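Local coordinates for sensor protein DivL (Caulobacter crescentus, PDB 4Q20), which is required for cell division and growth and phosphorylates the cell-cycle regulator CtrA, as a membrane-bound member of the histidine kinase family, at residues Leu156-Thr159 and Leu160-Val164; Leu97-Ala100 and Gln101-Gly105; Ser72-Gly75 and Arg76-Ala80. All coordinates share one frame; numbering follows the deposited sequence.

Contact 1: residues Leu156-Thr159 and Leu160-Val164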
loop_
_atom_site.group_PDB
_atom_site.type_symbol
_atom_site.label_atom_id
_atom_site.label_comp_id
_atom_site.label_asym_id
_atom_site.label_seq_id
_atom_site.Cartn_x
_atom_site.Cartn_y
_atom_site.Cartn_z
ATOM N N LEU A 156 10.509 17.674 11.176
ATOM C CA LEU A 156 11.689 18.183 10.471
ATOM C C LEU A 156 12.573 17.017 9.954
ATOM O O LEU A 156 13.109 17.127 8.853
ATOM C CB LEU A 156 12.494 19.171 11.325
ATOM C CG LEU A 156 11.835 20.546 11.555
ATOM C CD1 LEU A 156 12.546 21.315 12.642
ATOM C CD2 LEU A 156 11.777 21.376 10.251
ATOM N N ALA A 157 12.632 15.884 10.684
ATOM C CA ALA A 157 13.369 14.677 10.260
ATOM C C ALA A 157 12.717 14.052 9.030
ATOM O O ALA A 157 13.397 13.631 8.091
ATOM C CB ALA A 157 13.423 13.659 11.390
ATOM N N GLN A 158 11.392 14.035 9.030
ATOM C CA GLN A 158 10.563 13.531 7.944
ATOM C C GLN A 158 10.722 14.442 6.700
ATOM O O GLN A 158 10.818 13.930 5.580
ATOM C CB GLN A 158 9.112 13.466 8.429
ATOM C CG GLN A 158 8.110 12.927 7.428
ATOM C CD GLN A 158 6.733 12.728 8.031
ATOM O OE1 GLN A 158 6.394 13.212 9.133
ATOM N NE2 GLN A 158 5.912 11.988 7.307
ATOM N N THR A 159 10.815 15.772 6.906
ATOM C CA THR A 159 11.025 16.737 5.826
ATOM C C THR A 159 12.367 16.431 5.110
ATOM O O THR A 159 12.391 16.273 3.880
ATOM C CB THR A 159 10.957 18.185 6.378
ATOM O OG1 THR A 159 9.628 18.480 6.806
ATOM C CG2 THR A 159 11.377 19.215 5.357
ATOM N N LEU A 160 13.456 16.306 5.883
ATOM C CA LEU A 160 14.778 15.996 5.340
ATOM C C LEU A 160 14.809 14.644 4.646
ATOM O O LEU A 160 15.384 14.534 3.556
ATOM C CB LEU A 160 15.842 16.053 6.427
ATOM C CG LEU A 160 16.038 17.426 7.083
ATOM C CD1 LEU A 160 17.012 17.315 8.211
ATOM C CD2 LEU A 160 16.484 18.504 6.053
ATOM N N ASP A 161 14.133 13.647 5.215
ATOM C CA ASP A 161 14.061 12.325 4.612
ATOM C C ASP A 161 13.460 12.377 3.211
ATOM O O ASP A 161 14.025 11.778 2.286
ATOM C CB ASP A 161 13.260 11.369 5.499
ATOM C CG ASP A 161 14.059 10.721 6.617
ATOM O OD1 ASP A 161 15.315 10.875 6.625
ATOM O OD2 ASP A 161 13.439 10.015 7.462
ATOM N N HIS A 162 12.347 13.128 3.044
ATOM C CA HIS A 162 11.670 13.267 1.758
ATOM C C HIS A 162 12.549 13.943 0.746
ATOM O O HIS A 162 12.586 13.490 -0.399
ATOM C CB HIS A 162 10.348 14.017 1.903
ATOM C CG HIS A 162 9.269 13.128 2.398
ATOM N ND1 HIS A 162 8.951 13.057 3.739
ATOM C CD2 HIS A 162 8.544 12.208 1.727
ATOM C CE1 HIS A 162 8.021 12.130 3.833
ATOM N NE2 HIS A 162 7.742 11.595 2.647
ATOM N N LEU A 163 13.290 14.998 1.172
ATOM C CA LEU A 163 14.196 15.733 0.301
ATOM C C LEU A 163 15.415 14.901 -0.118
ATOM O O LEU A 163 15.799 14.968 -1.283
ATOM C CB LEU A 163 14.644 17.051 0.956
ATOM C CG LEU A 163 13.562 18.132 1.106
ATOM C CD1 LEU A 163 14.130 19.389 1.720
ATOM C CD2 LEU A 163 12.854 18.425 -0.217
ATOM N N VAL A 164 15.987 14.091 0.797
ATOM C CA VAL A 164 17.139 13.212 0.510
ATOM C C VAL A 164 16.750 12.065 -0.457
ATOM O O VAL A 164 17.523 11.752 -1.375
ATOM C CB VAL A 164 17.754 12.653 1.815
ATOM C CG1 VAL A 164 18.806 11.588 1.532
ATOM C CG2 VAL A 164 18.342 13.775 2.660
#

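Contact 2: residues Leu97-Ala100 and Gln101-Gly105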
loop_
_atom_site.group_PDB
_atom_site.type_symbol
_atom_site.label_atom_id
_atom_site.label_comp_id
_atom_site.label_asym_id
_atom_site.label_seq_id
_atom_site.Cartn_x
_atom_site.Cartn_y
_atom_site.Cartn_z
ATOM N N LEU A 97 -1.440 9.317 4.793
ATOM C CA LEU A 97 -1.995 9.489 6.135
ATOM C C LEU A 97 -1.658 10.868 6.739
ATOM O O LEU A 97 -2.524 11.502 7.337
ATOM C CB LEU A 97 -1.488 8.397 7.095
ATOM C CG LEU A 97 -1.929 6.962 6.889
ATOM C CD1 LEU A 97 -1.237 6.053 7.930
ATOM C CD2 LEU A 97 -3.439 6.843 7.000
ATOM N N ASP A 98 -0.407 11.322 6.604
ATOM C CA ASP A 98 0.031 12.608 7.146
ATOM C C ASP A 98 -0.606 13.787 6.391
ATOM O O ASP A 98 -1.021 14.759 7.024
ATOM C CB ASP A 98 1.561 12.691 7.152
ATOM C CG ASP A 98 2.218 11.773 8.188
ATOM O OD1 ASP A 98 1.523 11.341 9.143
ATOM O OD2 ASP A 98 3.422 11.514 8.065
ATOM N N MET A 99 -0.738 13.676 5.063
ATOM C CA MET A 99 -1.398 14.673 4.236
ATOM C C MET A 99 -2.896 14.822 4.599
ATOM O O MET A 99 -3.393 15.952 4.636
ATOM C CB MET A 99 -1.247 14.327 2.752
ATOM C CG MET A 99 -1.189 15.550 1.857
ATOM S SD MET A 99 0.241 16.672 2.142
ATOM C CE MET A 99 -0.620 18.114 2.603
ATOM N N ALA A 100 -3.599 13.707 4.905
ATOM C CA ALA A 100 -5.023 13.720 5.293
ATOM C C ALA A 100 -5.197 14.410 6.658
ATOM O O ALA A 100 -6.120 15.213 6.825
ATOM C CB ALA A 100 -5.576 12.304 5.335
ATOM N N GLN A 101 -4.267 14.141 7.599
ATOM C CA GLN A 101 -4.199 14.730 8.943
ATOM C C GLN A 101 -4.016 16.272 8.857
ATOM O O GLN A 101 -4.690 17.020 9.574
ATOM C CB GLN A 101 -3.032 14.079 9.697
ATOM C CG GLN A 101 -3.198 13.966 11.209
ATOM C CD GLN A 101 -1.873 13.699 11.895
ATOM O OE1 GLN A 101 -1.111 12.808 11.504
ATOM N NE2 GLN A 101 -1.564 14.468 12.934
ATOM N N ILE A 102 -3.127 16.729 7.950
ATOM C CA ILE A 102 -2.833 18.134 7.676
ATOM C C ILE A 102 -4.073 18.814 7.031
ATOM O O ILE A 102 -4.434 19.932 7.431
ATOM C CB ILE A 102 -1.541 18.256 6.795
ATOM C CG1 ILE A 102 -0.266 18.128 7.660
ATOM C CG2 ILE A 102 -1.496 19.575 6.016
ATOM C CD1 ILE A 102 1.022 17.647 6.912
ATOM N N ASP A 103 -4.725 18.133 6.055
ATOM C CA ASP A 103 -5.913 18.629 5.339
ATOM C C ASP A 103 -7.130 18.794 6.287
ATOM O O ASP A 103 -7.924 19.724 6.120
ATOM C CB ASP A 103 -6.261 17.701 4.157
ATOM C CG ASP A 103 -5.307 17.765 2.959
ATOM O OD1 ASP A 103 -4.500 18.723 2.881
ATOM O OD2 ASP A 103 -5.371 16.860 2.100
ATOM N N ALA A 104 -7.240 17.915 7.295
ATOM C CA ALA A 104 -8.285 17.960 8.314
ATOM C C ALA A 104 -7.962 19.002 9.409
ATOM O O ALA A 104 -8.823 19.292 10.244
ATOM C CB ALA A 104 -8.446 16.586 8.938
ATOM N N GLY A 105 -6.737 19.549 9.390
ATOM C CA GLY A 105 -6.250 20.511 10.378
ATOM C C GLY A 105 -5.997 19.855 11.720
ATOM O O GLY A 105 -6.040 20.523 12.754
#

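Contact 3: residues Ser72-Gly75 and Arg76-Ala80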
loop_
_atom_site.group_PDB
_atom_site.type_symbol
_atom_site.label_atom_id
_atom_site.label_comp_id
_atom_site.label_asym_id
_atom_site.label_seq_id
_atom_site.Cartn_x
_atom_site.Cartn_y
_atom_site.Cartn_z
ATOM N N SER A 72 25.755 -14.072 -0.807
ATOM C CA SER A 72 26.366 -13.743 -2.100
ATOM C C SER A 72 26.123 -12.279 -2.506
ATOM O O SER A 72 25.103 -11.689 -2.121
ATOM C CB SER A 72 25.859 -14.675 -3.197
ATOM O OG SER A 72 24.500 -14.442 -3.531
ATOM N N GLU A 73 27.054 -11.710 -3.309
ATOM C CA GLU A 73 26.992 -10.318 -3.769
ATOM C C GLU A 73 25.749 -10.035 -4.648
ATOM O O GLU A 73 25.110 -8.993 -4.461
ATOM C CB GLU A 73 28.281 -9.918 -4.506
ATOM C CG GLU A 73 28.572 -8.422 -4.468
ATOM C CD GLU A 73 28.502 -7.742 -3.110
ATOM O OE1 GLU A 73 29.164 -8.225 -2.162
ATOM O OE2 GLU A 73 27.785 -6.722 -2.996
ATOM N N ARG A 74 25.402 -10.961 -5.575
ATOM C CA ARG A 74 24.228 -10.848 -6.453
ATOM C C ARG A 74 22.956 -10.805 -5.600
ATOM O O ARG A 74 22.138 -9.891 -5.771
ATOM C CB ARG A 74 24.194 -12.023 -7.459
ATOM C CG ARG A 74 22.975 -12.104 -8.378
ATOM C CD ARG A 74 22.950 -13.438 -9.124
ATOM N NE ARG A 74 21.587 -13.843 -9.491
ATOM C CZ ARG A 74 21.187 -15.101 -9.671
ATOM N NH1 ARG A 74 22.045 -16.107 -9.534
ATOM N NH2 ARG A 74 19.926 -15.362 -9.991
ATOM N N GLY A 75 22.848 -11.767 -4.670
ATOM C CA GLY A 75 21.744 -11.918 -3.727
ATOM C C GLY A 75 21.540 -10.715 -2.830
ATOM O O GLY A 75 20.400 -10.337 -2.549
ATOM N N ARG A 76 22.648 -10.105 -2.387
ATOM C CA ARG A 76 22.661 -8.914 -1.543
ATOM C C ARG A 76 21.999 -7.741 -2.274
ATOM O O ARG A 76 21.197 -7.021 -1.670
ATOM C CB ARG A 76 24.106 -8.560 -1.161
ATOM C CG ARG A 76 24.220 -7.683 0.075
ATOM C CD ARG A 76 25.663 -7.549 0.529
ATOM N NE ARG A 76 26.223 -8.844 0.919
ATOM C CZ ARG A 76 26.378 -9.250 2.175
ATOM N NH1 ARG A 76 26.052 -8.451 3.183
ATOM N NH2 ARG A 76 26.886 -10.448 2.432
ATOM N N ASN A 77 22.325 -7.564 -3.577
ATOM C CA ASN A 77 21.770 -6.511 -4.438
ATOM C C ASN A 77 20.262 -6.708 -4.641
ATOM O O ASN A 77 19.524 -5.732 -4.759
ATOM C CB ASN A 77 22.483 -6.492 -5.782
ATOM C CG ASN A 77 23.929 -6.072 -5.669
ATOM O OD1 ASN A 77 24.272 -5.141 -4.922
ATOM N ND2 ASN A 77 24.812 -6.740 -6.409
ATOM N N HIS A 78 19.818 -7.973 -4.664
ATOM C CA HIS A 78 18.422 -8.325 -4.790
ATOM C C HIS A 78 17.678 -7.948 -3.505
ATOM O O HIS A 78 16.617 -7.330 -3.583
ATOM C CB HIS A 78 18.277 -9.820 -5.127
ATOM C CG HIS A 78 18.871 -10.223 -6.449
ATOM N ND1 HIS A 78 19.358 -9.289 -7.360
ATOM C CD2 HIS A 78 19.030 -11.459 -6.978
ATOM C CE1 HIS A 78 19.791 -9.990 -8.399
ATOM N NE2 HIS A 78 19.597 -11.293 -8.223
ATOM N N VAL A 79 18.250 -8.281 -2.333
ATOM C CA VAL A 79 17.701 -7.940 -1.010
ATOM C C VAL A 79 17.558 -6.408 -0.887
ATOM O O VAL A 79 16.485 -5.917 -0.537
ATOM C CB VAL A 79 18.572 -8.494 0.147
ATOM C CG1 VAL A 79 18.084 -7.960 1.484
ATOM C CG2 VAL A 79 18.591 -10.005 0.173
ATOM N N ALA A 80 18.640 -5.672 -1.193
ATOM C CA ALA A 80 18.699 -4.224 -1.133
ATOM C C ALA A 80 17.617 -3.595 -2.008
ATOM O O ALA A 80 16.973 -2.631 -1.589
ATOM C CB ALA A 80 20.073 -3.755 -1.565
#

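Contact 1: residues Leu156-Thr159 and Leu160-Val164
Gln-158 and His-162, one helical turn apart, lie side by side and point the same way, their amide and ring planes only 30° apart. The first torsion of Gln-158 puts CG opposite the backbone N (chi1 -179°), and the extended chain beyond it runs out alongside the imidazole, with CG at the ring edge, 3.7 Å from CE1. His-162 turns the other way: its CG stands beside its own backbone N and opposite its carbonyl carbon (chi1 -80°), which swings the ring back along the helix. As a result ND1 donates to Gln-158 O at 2.8 Å, from above the carbonyl plane, while His-162 N reaches the same oxygen at 3.1 Å from the opposite face. One carbonyl is thus gripped by two donors of a single residue, which helps to fix the rotation of the imidazole. A similar back-folding brings Asp-161 CG within 3.3 Å of Ala-157 O, from where OD1 forms a salt bridge with Arg-126. Leu-160 drops CG to 3.4 Å from Leu-156 O, and its side chain packs on Leu-119 and Ala-123 of helix 116-133. Thr-159 OG1 bonds back to Arg-155 O, while its side chain also packs on Cys-251 of strand 247-254 and Leu-229 of helix 222-232. Outward, His-162 NE2 bonds to Asp-95, and Gln-158 NE2 to Asp-98, both on helix 73-103. With ND1 donating inward and NE2 facing a carboxylate, the ring is probably a donor at both nitrogens, and with Gln-158 it links the ATPase-like domain to helix 73-103.

Contact 2: residues Leu97-Ala100 and Gln101-Gly105
Met-99 bends its side chain so that CE comes to lie against Ile-102 CG2, 3.8 Å away, the two chains crossing at a slant. The same methyl passes 3.9 Å from Asp-103 OD1, and Leu-225 of helix 222-232 packs on both Met-99 and Ile-102. Asp-103 has CG opposite its carbonyl carbon (chi1 -72°), which tucks the carboxylate over the preceding turn. Both carboxylate oxygens lie near the carbonyl oxygen of Met-99, acceptor against acceptor (OD2 3.3 Å from Met-99 O), and the salt bridge from OD1 to Arg-210 probably offsets the unfavourable proximity. On another side of the helix Asp-98 and Gln-101 run alongside each other, OD1 3.8 Å from OE1, with their planes 73° apart. These oxygens do not bond to one another: OD2 of Asp-98 being taken by Gln-158, Gln-101 NE2 turns to the carbonyl of Glu-106. Beneath the side chains, Ala-104 N still donates to Ala-100 O at 3.0 Å. Then comes Gly-105: with a positive phi (71°) and two bonds back into the last turn, one of them from Gly-105 N to Ile-102 O (3.0 Å), this is a Schellman motif, here closing helix 73-103, the second long helix of the HisKA-type hairpin.

Contact 3: residues Ser72-Gly75 and Arg76-Ala80
Different first torsions bring Arg-74 and His-78 together: Arg-74 carries CG away from its backbone N (chi1 176°) and stays extended as far as NE, whereas His-78 sets CG beside its own N (chi1 -63°) and leans back over the preceding turn. The imidazole consequently lies with one face on Arg-74 O, which sits 3.2 Å from the ring plane and over its centre. Further out, the chains cross, with Arg-74 CG 3.5 Å from His-78 NE2. Arg-74 NE makes a weak hydrogen bond to that same nitrogen, also at 3.5 Å. Guanidinium and ring are turned 79° apart, nearly perpendicular, so the pair is not a stack. Asn-77 folds back in a comparable manner, and ND2 approaches Glu-73 O to 3.0 Å, but the angle is too poor for a hydrogen bond. Glu-73 bends its chain toward Arg-76, whose NE stays 4.3 Å from OE1. The oxygen lies well out of the guanidinium plane, so any attraction is probably one of charge alone, with no N-H directed at the oxygen. At the start of the helix, Ser-72 contributes twice: O receives Arg-76 N at 2.9 Å, and OG accepts a weak bond from Gly-75 N at 3.3 Å. Val-79 and His-78 pack on Leu-65 and Leu-64 of helix 26-66, while Arg-76 NH2 makes a weak hydrogen bond to Ala-68 O of the second subunit. The opening turns of a helix, packed on its own partner helix and on a neighbouring subunit, are typical of the hairpin end in a dimeric HisKA four-helix bundle.

Contacts 2 and 3 sit near the two ends of helix 73-103, their centres about 37 Å apart, and contact 1 belongs to the ATPase-like domain packed beside that helix. Contact 1 touches contact 2, centre to centre about 17 Å, where a probable hydrogen bond of 2.6 Å joins Gln-158 NE2 to Asp-98 OD2. Contact 3 stays apart from contact 1, with nearest atoms about 14 Å away. One helix therefore meets the catalytic-type domain toward one end and the hairpin turn at the other. Tyr-49, the autophosphorylation site, unmodified here, belongs to helix 26-66; Ser-48 of the second subunit, the residue before that subunit's Tyr-49, packs on Leu-97 of contact 2.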